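Local coordinates for S-locus protein 11 (Brassica rapa subsp. oleifera, PDB 5GYY) that probably acts as the secreted, pollen-side ligand of Brassica self-incompatibility, a small defensin-like protein recognised by a receptor kinase of the stigma, at residues Glu28-Tyr31 with Thr32-Asn36. Sequence-based numbering, arbitrary orientation.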
ATOM      1  N   GLU C  28      -6.282  17.337  16.967  1.00 15.24           N
ATOM      2  CA  GLU C  28      -7.074  18.255  17.786  1.00 19.54           C
ATOM      3  C   GLU C  28      -7.179  19.636  17.156  1.00 21.74           C
ATOM      4  O   GLU C  28      -8.244  20.256  17.154  1.00 25.66           O
ATOM      5  CB  GLU C  28      -6.491  18.363  19.203  1.00 13.79           C
ATOM      6  CG  GLU C  28      -6.731  17.133  20.069  1.00 22.28           C
ATOM      7  CD  GLU C  28      -5.748  17.031  21.234  1.00 26.56           C
ATOM      8  OE1 GLU C  28      -5.016  18.016  21.488  1.00 30.21           O
ATOM      9  OE2 GLU C  28      -5.710  15.965  21.889  1.00 18.30           O
ATOM     10  N   ALA C  29      -6.069  20.101  16.601  1.00 13.72           N
ATOM     11  CA  ALA C  29      -6.047  21.373  15.909  1.00 19.57           C
ATOM     12  C   ALA C  29      -6.927  21.277  14.656  1.00 22.22           C
ATOM     13  O   ALA C  29      -7.666  22.208  14.343  1.00 21.59           O
ATOM     14  CB  ALA C  29      -4.592  21.746  15.528  1.00  1.68           C
ATOM     15  N   PHE C  30      -6.829  20.136  13.964  1.00 20.70           N
ATOM     16  CA  PHE C  30      -7.624  19.813  12.782  1.00 21.81           C
ATOM     17  C   PHE C  30      -9.110  19.864  13.144  1.00 21.83           C
ATOM     18  O   PHE C  30      -9.917  20.470  12.431  1.00 20.57           O
ATOM     19  CB  PHE C  30      -7.237  18.415  12.269  1.00 16.89           C
ATOM     20  CG  PHE C  30      -7.855  18.036  10.933  1.00 14.00           C
ATOM     21  CD1 PHE C  30      -8.304  19.000  10.043  1.00 16.44           C
ATOM     22  CD2 PHE C  30      -7.981  16.696  10.573  1.00 18.13           C
ATOM     23  CE1 PHE C  30      -8.866  18.639   8.805  1.00 11.20           C
ATOM     24  CE2 PHE C  30      -8.533  16.327   9.353  1.00 17.62           C
ATOM     25  CZ  PHE C  30      -8.977  17.304   8.464  1.00  9.15           C
ATOM     26  N   TYR C  31      -9.457  19.260  14.278  1.00 20.26           N
ATOM     27  CA  TYR C  31     -10.837  19.264  14.747  1.00 14.10           C
ATOM     28  C   TYR C  31     -11.340  20.681  14.984  1.00 15.51           C
ATOM     29  O   TYR C  31     -12.383  21.076  14.446  1.00 13.26           O
ATOM     30  CB  TYR C  31     -11.001  18.420  16.012  1.00 15.61           C
ATOM     31  CG  TYR C  31     -12.395  18.508  16.612  1.00 24.98           C
ATOM     32  CD1 TYR C  31     -13.451  17.777  16.074  1.00 25.61           C
ATOM     33  CD2 TYR C  31     -12.654  19.325  17.714  1.00 26.51           C
ATOM     34  CE1 TYR C  31     -14.727  17.860  16.607  1.00 33.02           C
ATOM     35  CE2 TYR C  31     -13.931  19.412  18.262  1.00 28.16           C
ATOM     36  CZ  TYR C  31     -14.962  18.676  17.703  1.00 33.21           C
ATOM     37  OH  TYR C  31     -16.227  18.750  18.234  1.00 29.42           O
ATOM     38  N   THR C  32     -10.589  21.449  15.767  1.00 13.06           N
ATOM     39  CA  THR C  32     -10.959  22.827  16.056  1.00 20.66           C
ATOM     40  C   THR C  32     -11.166  23.630  14.775  1.00 27.25           C
ATOM     41  O   THR C  32     -12.153  24.353  14.633  1.00 28.38           O
ATOM     42  CB  THR C  32      -9.902  23.507  16.907  1.00 20.16           C
ATOM     43  OG1 THR C  32      -9.733  22.757  18.115  1.00 31.24           O
ATOM     44  CG2 THR C  32     -10.320  24.939  17.235  1.00 11.40           C
ATOM     45  N   ASN C  33     -10.234  23.485  13.840  1.00 26.12           N
ATOM     46  CA  ASN C  33     -10.344  24.142  12.549  1.00 23.47           C
ATOM     47  C   ASN C  33     -11.630  23.778  11.785  1.00 17.46           C
ATOM     48  O   ASN C  33     -12.174  24.600  11.041  1.00 15.32           O
ATOM     49  CB  ASN C  33      -9.115  23.829  11.700  1.00 29.55           C
ATOM     50  CG  ASN C  33      -9.411  23.875  10.235  1.00 34.79           C
ATOM     51  OD1 ASN C  33      -9.746  22.856   9.631  1.00 36.30           O
ATOM     52  ND2 ASN C  33      -9.340  25.066   9.654  1.00 43.29           N
ATOM     53  N   LYS C  34     -12.081  22.537  11.954  1.00 12.96           N
ATOM     54  CA  LYS C  34     -13.281  22.018  11.297  1.00 22.83           C
ATOM     55  C   LYS C  34     -14.621  22.304  12.008  1.00 24.68           C
ATOM     56  O   LYS C  34     -15.671  22.278  11.380  1.00 23.59           O
ATOM     57  CB  LYS C  34     -13.138  20.507  11.064  1.00 22.84           C
ATOM     58  CG  LYS C  34     -12.188  20.127   9.949  1.00 18.68           C
ATOM     59  CD  LYS C  34     -12.697  20.638   8.606  1.00 19.94           C
ATOM     60  CE  LYS C  34     -11.688  20.365   7.490  1.00 16.45           C
ATOM     61  NZ  LYS C  34     -10.704  21.465   7.387  1.00 17.07           N
ATOM     62  N   THR C  35     -14.597  22.527  13.319  1.00 21.74           N
ATOM     63  CA  THR C  35     -15.851  22.666  14.075  1.00 20.15           C
ATOM     64  C   THR C  35     -15.971  23.946  14.890  1.00 23.75           C
ATOM     65  O   THR C  35     -17.036  24.243  15.426  1.00 33.13           O
ATOM     66  CB  THR C  35     -16.084  21.472  15.017  1.00 19.86           C
ATOM     67  OG1 THR C  35     -15.044  21.423  16.010  1.00 21.83           O
ATOM     68  CG2 THR C  35     -16.125  20.173  14.212  1.00  8.09           C
ATOM     69  N   ASN C  36     -14.865  24.674  14.992  1.00 29.51           N
ATOM     70  CA  ASN C  36     -14.751  25.886  15.798  1.00 35.55           C
ATOM     71  C   ASN C  36     -14.862  25.622  17.296  1.00 37.99           C
ATOM     72  O   ASN C  36     -14.973  26.551  18.096  1.00 39.37           O
ATOM     73  CB  ASN C  36     -15.779  26.935  15.376  1.00 39.08           C
ATOM     74  CG  ASN C  36     -15.268  27.834  14.286  1.00 43.30           C
ATOM     75  OD1 ASN C  36     -15.573  27.627  13.115  1.00 42.71           O
ATOM     76  ND2 ASN C  36     -14.478  28.833  14.658  1.00 45.76           N
TER
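Glu28 and Thr32 meet first: Thr32 N gives Glu28 O a nearly straight 3.0 Å helical bond. The Thr32 hydroxyl, OG1, also lies 3.1 Å from Glu28 O, with Gln37 O as a second possible acceptor. The carboxylate of Glu28 takes no part in this turn; its OE2 accepts the backbone N-H of Cys42. Next, Ala29 O accepts Asn33 N at 2.9 Å.

Phe30 O receives Lys34 N, while the ring has Asn33 OD1 near its plane at the edge. With CG anti to the backbone N (chi1 -172°), the Phe30 ring lies beside Lys34, whose chain, bent at chi2 and chi4, brings CE to 3.6 Å from Phe30 CE1. That fold also delivers Lys34 NZ to Asn33 OD1 at 2.8 Å, in the plane of the amide carbonyl. The ammonium has further partners across the interface, including acidic side chains of another protein's chain, so this corner of the helix faces a bound partner.

Tyr31 O takes three hydrogen bonds: Thr35 OG1 reaches it at 3.1 Å from above the carbonyl plane, and the N-H groups of Lys34 and Thr35 add weak bonds. Thr35 OG1 also sits over one face of the Tyr31 ring, offset to the rim and 3.2 Å from Tyr31 CE2. His11 meets this ring edge-to-face.

Asn36, with positive phi, ends the helix. Phe30 and Tyr31 pack against strands 9-16 and 50-57, and the Cys27-Cys53 disulfide fastens the helix to strand 50-57: the helix-on-sheet packing of the beta-alpha-beta-beta fold of defensin-like proteins.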